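Local coordinates for protein WZI (Escherichia coli, PDB 2YNK) that is an outer-membrane beta-barrel lectin that underpins group 1 capsule assembly, probably by binding the capsular polysaccharide, at residues 29-34 with 173-178; 104-109 with 134-139. All coordinates share one frame; numbering follows the deposited sequence.

Interaction 1 of 2, residues 29-34 with 173-178; sequences TWPLSQ and LMQRAE
L173 and P31 meet tip to tip. The CD1 methyl of L173 lies 4.1 Å from CD of the proline ring. CG of L173 stands anti to its backbone N (chi1 -170°), and this carries the branched end up to P31.

Two residues further on, Q175 also points at segment 29-34. Its CG is anti to the carbonyl carbon (chi1 -82°), and the chain beyond runs extended. The amide therefore arrives beside the backbone of P31, and the two side chains cross at a slant. NE2 of Q175 gives a weak hydrogen bond to O of P31, 3.3 Å long and well bent. OE1 of Q175 lies nearer that oxygen, but both are acceptors and they do not bond. OE1 is satisfied instead by NE2 of Q196 on the next barrel strand. The same Q196 amide also donates to O of W30, so it links both segments.

R176 takes part through its main chain. Its O accepts a hydrogen bond from OG of S33 at 2.6 Å. The hydroxyl lies in the carbonyl plane, with a C=O...OG angle of 145°. The guanidinium turns away from segment 29-34. It bonds to the carbonyls of A180 and W193 and makes a cation-pi contact with W193.

At A177 the backbones come nearest, with CA of S33 and CA of A177 5.2 Å apart. The methyl of A177 packs on W142, which also touches the S33 side chain.

S33 sits at the N-cap position of helix 34-42, but its hydroxyl is spent on R176 and makes no capping bond. The touching parts run at a slant and form no shared sheet. The contact is buried and mixes polar and apolar groups. It is an N-terminal segment packed against the inner wall of a closed antiparallel outer-membrane beta-barrel.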
loop_
_atom_site.group_PDB
_atom_site.type_symbol
_atom_site.label_atom_id
_atom_site.label_comp_id
_atom_site.label_asym_id
_atom_site.label_seq_id
_atom_site.Cartn_x
_atom_site.Cartn_y
_atom_site.Cartn_z
ATOM N N THR A 29 -5.784 1.611 5.813
ATOM C CA THR A 29 -5.652 0.187 6.052
ATOM C C THR A 29 -6.221 -0.582 4.872
ATOM O O THR A 29 -7.440 -0.744 4.750
ATOM C CB THR A 29 -6.353 -0.224 7.344
ATOM O OG1 THR A 29 -5.615 0.298 8.448
ATOM C CG2 THR A 29 -6.423 -1.712 7.483
ATOM N N TRP A 30 -5.315 -1.039 4.000
ATOM C CA TRP A 30 -5.660 -1.909 2.887
ATOM C C TRP A 30 -5.300 -3.331 3.206
ATOM O O TRP A 30 -4.354 -3.572 3.943
ATOM C CB TRP A 30 -4.933 -1.468 1.641
ATOM C CG TRP A 30 -5.348 -0.101 1.190
ATOM C CD1 TRP A 30 -5.086 1.112 1.807
ATOM C CD2 TRP A 30 -6.141 0.234 0.007
ATOM N NE1 TRP A 30 -5.644 2.144 1.103
ATOM C CE2 TRP A 30 -6.287 1.685 0.012
ATOM C CE3 TRP A 30 -6.718 -0.499 -1.019
ATOM C CZ2 TRP A 30 -6.980 2.354 -0.979
ATOM C CZ3 TRP A 30 -7.417 0.184 -2.013
ATOM C CH2 TRP A 30 -7.545 1.578 -1.992
ATOM N N PRO A 31 -6.046 -4.297 2.652
ATOM C CA PRO A 31 -7.135 -4.110 1.705
ATOM C C PRO A 31 -8.390 -3.534 2.363
ATOM O O PRO A 31 -8.587 -3.687 3.570
ATOM C CB PRO A 31 -7.385 -5.526 1.199
ATOM C CG PRO A 31 -7.083 -6.367 2.366
ATOM C CD PRO A 31 -5.910 -5.708 3.036
ATOM N N LEU A 32 -9.217 -2.863 1.566
ATOM C CA LEU A 32 -10.476 -2.277 2.057
ATOM C C LEU A 32 -11.633 -3.242 1.837
ATOM O O LEU A 32 -11.722 -3.883 0.797
ATOM C CB LEU A 32 -10.791 -0.975 1.313
ATOM C CG LEU A 32 -9.709 0.098 1.236
ATOM C CD1 LEU A 32 -10.089 1.149 0.214
ATOM C CD2 LEU A 32 -9.472 0.715 2.600
ATOM N N SER A 33 -12.532 -3.327 2.809
ATOM C CA SER A 33 -13.822 -4.008 2.617
ATOM C C SER A 33 -14.709 -3.209 1.662
ATOM O O SER A 33 -14.901 -2.025 1.848
ATOM C CB SER A 33 -14.533 -4.168 3.952
ATOM O OG SER A 33 -13.661 -4.724 4.922
ATOM N N GLN A 34 -15.232 -3.858 0.633
ATOM C CA GLN A 34 -16.068 -3.178 -0.357
ATOM C C GLN A 34 -17.350 -2.647 0.319
ATOM O O GLN A 34 -17.801 -1.537 0.048
ATOM C CB GLN A 34 -16.421 -4.131 -1.515
ATOM C CG GLN A 34 -16.652 -3.437 -2.848
ATOM C CD GLN A 34 -17.312 -4.330 -3.886
ATOM O OE1 GLN A 34 -16.823 -5.414 -4.201
ATOM N NE2 GLN A 34 -18.435 -3.869 -4.430
ATOM N N LEU A 173 -5.936 -13.486 6.997
ATOM C CA LEU A 173 -6.182 -12.067 7.224
ATOM C C LEU A 173 -7.643 -11.845 7.647
ATOM O O LEU A 173 -8.545 -12.506 7.139
ATOM C CB LEU A 173 -5.846 -11.281 5.951
ATOM C CG LEU A 173 -5.806 -9.755 6.037
ATOM C CD1 LEU A 173 -4.910 -9.227 4.929
ATOM C CD2 LEU A 173 -7.201 -9.134 5.965
HETATM N N MSE A 174 -7.854 -10.930 8.589
HETATM C CA MSE A 174 -9.173 -10.701 9.153
HETATM C C MSE A 174 -9.418 -9.237 9.365
HETATM O O MSE A 174 -8.511 -8.509 9.764
HETATM C CB MSE A 174 -9.339 -11.484 10.447
HETATM C CG MSE A 174 -10.726 -12.122 10.466
HETATM SE SE MSE A 174 -11.055 -13.085 12.155
HETATM C CE MSE A 174 -12.750 -12.245 12.720
ATOM N N GLN A 175 -10.662 -8.819 9.104
ATOM C CA GLN A 175 -11.080 -7.408 9.081
ATOM C C GLN A 175 -12.562 -7.224 9.381
ATOM O O GLN A 175 -13.346 -8.144 9.189
ATOM C CB GLN A 175 -10.897 -6.851 7.681
ATOM C CG GLN A 175 -9.501 -6.424 7.362
ATOM C CD GLN A 175 -9.397 -5.793 6.002
ATOM O OE1 GLN A 175 -8.309 -5.386 5.595
ATOM N NE2 GLN A 175 -10.521 -5.699 5.289
ATOM N N ARG A 176 -12.956 -6.016 9.771
ATOM C CA ARG A 176 -14.376 -5.674 9.767
ATOM C C ARG A 176 -14.833 -5.514 8.324
ATOM O O ARG A 176 -14.047 -5.111 7.470
ATOM C CB ARG A 176 -14.653 -4.368 10.513
ATOM C CG ARG A 176 -14.303 -4.385 11.990
ATOM C CD ARG A 176 -14.761 -3.096 12.652
ATOM N NE ARG A 176 -16.185 -3.121 12.999
ATOM C CZ ARG A 176 -16.893 -2.060 13.381
ATOM N NH1 ARG A 176 -16.346 -0.852 13.452
ATOM N NH2 ARG A 176 -18.174 -2.207 13.679
ATOM N N ALA A 177 -16.098 -5.827 8.051
ATOM C CA ALA A 177 -16.685 -5.539 6.736
ATOM C C ALA A 177 -17.145 -4.089 6.752
ATOM O O ALA A 177 -16.491 -3.228 6.173
ATOM C CB ALA A 177 -17.830 -6.487 6.422
ATOM N N GLU A 178 -18.253 -3.815 7.439
ATOM C CA GLU A 178 -18.668 -2.436 7.694
ATOM C C GLU A 178 -17.976 -1.951 8.954
ATOM O O GLU A 178 -17.804 -2.723 9.900
ATOM C CB GLU A 178 -20.179 -2.327 7.846
ATOM C CG GLU A 178 -20.906 -2.180 6.525
ATOM C CD GLU A 178 -22.393 -1.953 6.705
ATOM O OE1 GLU A 178 -22.780 -1.040 7.470
ATOM O OE2 GLU A 178 -23.180 -2.686 6.076
#

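Interaction 2 of 2, residues 104-109 with 134-139; sequences GEWWDV and GAVKFW. With D12 (dodecane), chain D; OCT (N-octane), chain M; OCT (N-octane), chain L.
D108 and A135 form an antiparallel hydrogen-bonded pair, and the close-packed part of the contact lies here. N of D108 donates to O of A135 at 2.8 Å. N of A135 donates to O of D108 at 2.6 Å. W107 with V136 and V109 with G134 are the flanking non-hydrogen-bonded pairs. The carboxylate of D108 leaves the strand pair and is held by K66 and Y133. The A135 methyl shares its face of the sheet and packs on W142.

Toward the turn the contact opens to solvent. The pairing is prolonged by N of K137, which bonds to O of W106 at 2.8 Å from well above the carbonyl plane. K137 then bends at chi3 (79°), and this brings NZ to the exposed turn. There NZ bonds to O of E105 at 2.8 Å and makes a weak, longer salt bridge to OE2 of E105 at 3.3 Å.

The hydrocarbon-covered face is different again. Dodecane runs over W107, V109, G134 and V136, with its C2 over the centre of the W107 indole, 3.9 Å above the plane. N of G104 lies over the opposite face. CZ3 of W106 meets CG1 of V136 loosely at 4.2 Å, with the methyl at the ring edge. One face of W106 carries an octane, and CE3 of W107 sits over the other.

The type I turn 104-107 leads into a beta hairpin of the barrel wall. Tryptophans and aliphatic residues face alkyl chains, as on the lipid-facing surface of outer-membrane barrels.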
loop_
_atom_site.group_PDB
_atom_site.type_symbol
_atom_site.label_atom_id
_atom_site.label_comp_id
_atom_site.label_asym_id
_atom_site.label_seq_id
_atom_site.Cartn_x
_atom_site.Cartn_y
_atom_site.Cartn_z
ATOM N N GLY A 104 -19.842 -12.608 -3.472
ATOM C CA GLY A 104 -21.204 -12.268 -3.097
ATOM C C GLY A 104 -21.328 -11.746 -1.676
ATOM O O GLY A 104 -20.338 -11.431 -1.019
ATOM N N GLU A 105 -22.570 -11.646 -1.217
ATOM C CA GLU A 105 -22.897 -11.225 0.143
ATOM C C GLU A 105 -21.866 -11.691 1.194
ATOM O O GLU A 105 -21.395 -10.888 1.997
ATOM C CB GLU A 105 -24.312 -11.727 0.484
ATOM C CG GLU A 105 -24.696 -11.717 1.962
ATOM C CD GLU A 105 -24.637 -10.339 2.582
ATOM O OE1 GLU A 105 -24.875 -9.355 1.852
ATOM O OE2 GLU A 105 -24.358 -10.243 3.798
ATOM N N TRP A 106 -21.507 -12.973 1.178
ATOM C CA TRP A 106 -20.636 -13.527 2.215
ATOM C C TRP A 106 -19.370 -14.169 1.698
ATOM O O TRP A 106 -18.720 -14.904 2.440
ATOM C CB TRP A 106 -21.412 -14.530 3.073
ATOM C CG TRP A 106 -21.982 -15.682 2.283
ATOM C CD1 TRP A 106 -23.206 -15.730 1.634
ATOM C CD2 TRP A 106 -21.361 -16.989 2.012
ATOM N NE1 TRP A 106 -23.385 -16.935 1.008
ATOM C CE2 TRP A 106 -22.321 -17.734 1.194
ATOM C CE3 TRP A 106 -20.158 -17.595 2.358
ATOM C CZ2 TRP A 106 -22.068 -19.019 0.751
ATOM C CZ3 TRP A 106 -19.912 -18.896 1.902
ATOM C CH2 TRP A 106 -20.845 -19.588 1.116
ATOM N N TRP A 107 -18.982 -13.892 0.453
ATOM C CA TRP A 107 -17.793 -14.522 -0.114
ATOM C C TRP A 107 -17.080 -13.699 -1.149
ATOM O O TRP A 107 -17.696 -12.891 -1.838
ATOM C CB TRP A 107 -18.143 -15.888 -0.691
ATOM C CG TRP A 107 -18.820 -15.864 -2.033
ATOM C CD1 TRP A 107 -18.225 -15.971 -3.281
ATOM C CD2 TRP A 107 -20.250 -15.755 -2.307
ATOM N NE1 TRP A 107 -19.158 -15.923 -4.281
ATOM C CE2 TRP A 107 -20.394 -15.796 -3.765
ATOM C CE3 TRP A 107 -21.391 -15.625 -1.519
ATOM C CZ2 TRP A 107 -21.638 -15.710 -4.384
ATOM C CZ3 TRP A 107 -22.633 -15.545 -2.152
ATOM C CH2 TRP A 107 -22.753 -15.588 -3.553
ATOM N N ASP A 108 -15.770 -13.922 -1.272
ATOM C CA ASP A 108 -14.939 -13.248 -2.268
ATOM C C ASP A 108 -13.857 -14.223 -2.709
ATOM O O ASP A 108 -13.045 -14.670 -1.891
ATOM C CB ASP A 108 -14.298 -12.007 -1.648
ATOM C CG ASP A 108 -13.620 -11.093 -2.669
ATOM O OD1 ASP A 108 -13.701 -11.346 -3.894
ATOM O OD2 ASP A 108 -13.005 -10.091 -2.224
ATOM N N VAL A 109 -13.845 -14.558 -3.994
ATOM C CA VAL A 109 -12.835 -15.453 -4.537
ATOM C C VAL A 109 -12.117 -14.793 -5.700
ATOM O O VAL A 109 -12.753 -14.377 -6.666
ATOM C CB VAL A 109 -13.456 -16.772 -5.005
ATOM C CG1 VAL A 109 -12.455 -17.562 -5.833
ATOM C CG2 VAL A 109 -13.909 -17.575 -3.801
ATOM N N GLY A 134 -9.120 -16.462 -1.351
ATOM C CA GLY A 134 -10.550 -16.624 -1.142
ATOM C C GLY A 134 -10.899 -16.089 0.237
ATOM O O GLY A 134 -10.105 -16.217 1.172
ATOM N N ALA A 135 -12.067 -15.463 0.366
ATOM C CA ALA A 135 -12.521 -14.952 1.663
ATOM C C ALA A 135 -13.979 -15.256 1.894
ATOM O O ALA A 135 -14.757 -15.382 0.946
ATOM C CB ALA A 135 -12.274 -13.460 1.778
ATOM N N VAL A 136 -14.338 -15.379 3.168
ATOM C CA VAL A 136 -15.728 -15.515 3.583
ATOM C C VAL A 136 -16.080 -14.490 4.660
ATOM O O VAL A 136 -15.210 -14.058 5.422
ATOM C CB VAL A 136 -16.032 -16.924 4.129
ATOM C CG1 VAL A 136 -15.968 -17.949 3.011
ATOM C CG2 VAL A 136 -15.104 -17.278 5.282
ATOM N N LYS A 137 -17.362 -14.115 4.722
ATOM C CA LYS A 137 -17.846 -13.163 5.726
ATOM C C LYS A 137 -18.749 -13.822 6.761
ATOM O O LYS A 137 -19.671 -14.549 6.414
ATOM C CB LYS A 137 -18.616 -12.033 5.059
ATOM C CG LYS A 137 -18.890 -10.861 5.983
ATOM C CD LYS A 137 -19.438 -9.663 5.227
ATOM C CE LYS A 137 -20.916 -9.819 4.928
ATOM N NZ LYS A 137 -21.325 -8.834 3.901
ATOM N N PHE A 138 -18.478 -13.559 8.036
ATOM C CA PHE A 138 -19.389 -13.935 9.114
ATOM C C PHE A 138 -19.358 -12.884 10.225
ATOM O O PHE A 138 -18.297 -12.349 10.548
ATOM C CB PHE A 138 -19.051 -15.323 9.660
ATOM C CG PHE A 138 -17.616 -15.490 10.084
ATOM C CD1 PHE A 138 -17.213 -15.165 11.368
ATOM C CD2 PHE A 138 -16.675 -16.001 9.206
ATOM C CE1 PHE A 138 -15.896 -15.326 11.766
ATOM C CE2 PHE A 138 -15.355 -16.166 9.597
ATOM C CZ PHE A 138 -14.965 -15.827 10.879
ATOM N N TRP A 139 -20.523 -12.585 10.793
ATOM C CA TRP A 139 -20.657 -11.565 11.840
ATOM C C TRP A 139 -19.901 -10.300 11.522
ATOM O O TRP A 139 -19.179 -9.778 12.366
ATOM C CB TRP A 139 -20.203 -12.104 13.199
ATOM C CG TRP A 139 -20.867 -13.393 13.629
ATOM C CD1 TRP A 139 -22.222 -13.719 13.569
ATOM C CD2 TRP A 139 -20.219 -14.570 14.235
ATOM N NE1 TRP A 139 -22.448 -14.981 14.065
ATOM C CE2 TRP A 139 -21.289 -15.545 14.484
ATOM C CE3 TRP A 139 -18.915 -14.901 14.581
ATOM C CZ2 TRP A 139 -21.033 -16.792 15.050
ATOM C CZ3 TRP A 139 -18.669 -16.156 15.154
ATOM C CH2 TRP A 139 -19.704 -17.078 15.383
HETATM C C1 D12 D . -20.996 -19.581 -4.292
HETATM C C2 D12 D . -20.217 -19.705 -2.993
HETATM C C3 D12 D . -18.697 -19.777 -3.212
HETATM C C4 D12 D . -17.924 -19.629 -1.893
HETATM C C5 D12 D . -16.452 -20.053 -1.997
HETATM C C6 D12 D . -15.603 -19.483 -0.851
HETATM C C7 D12 D . -14.587 -20.483 -0.297
HETATM C C8 D12 D . -13.238 -19.861 0.089
HETATM C C9 D12 D . -13.168 -19.451 1.563
HETATM C C10 D12 D . -11.741 -19.440 2.120
HETATM C C11 D12 D . -11.617 -18.494 3.319
HETATM C C12 D12 D . -10.633 -18.978 4.368
HETATM C C1 OCT M . -23.306 -16.677 10.580
HETATM C C2 OCT M . -22.679 -17.909 11.200
HETATM C C3 OCT M . -21.293 -18.217 10.616
HETATM C C4 OCT M . -20.246 -18.499 11.700
HETATM C C5 OCT M . -18.982 -19.146 11.127
HETATM C C6 OCT M . -17.834 -19.226 12.140
HETATM C C7 OCT M . -16.487 -19.464 11.443
HETATM C C8 OCT M . -15.399 -19.903 12.406
HETATM C C1 OCT L . -24.445 -17.345 5.177
HETATM C C2 OCT L . -23.357 -17.567 6.211
HETATM C C3 OCT L . -22.090 -18.173 5.601
HETATM C C4 OCT L . -20.999 -18.431 6.645
HETATM C C5 OCT L . -19.747 -19.056 6.025
HETATM C C6 OCT L . -18.732 -19.503 7.084
HETATM C C7 OCT L . -17.673 -20.448 6.513
HETATM C C8 OCT L . -16.453 -20.545 7.410
#

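Both interactions reach the same barrel sheet, and their centres lie 11 Å apart. Interaction 2 is nested in the chain loop closed by interaction 1. Interaction 2 is wall itself: regular main-chain bonds join neighbouring strands, with bound alkyl chains on one face and a charged pair at the exposed end. Interaction 1 is buried deeper. It fastens an N-terminal segment to the wall through side chains that bond to main-chain carbonyls, with one apolar touch. The two meet where CB of A177 packs on CD of K137, 3.8 Å apart. W142 of strand 141-145 serves both, touching S33 and A177 in one and A135 and K137 in the other.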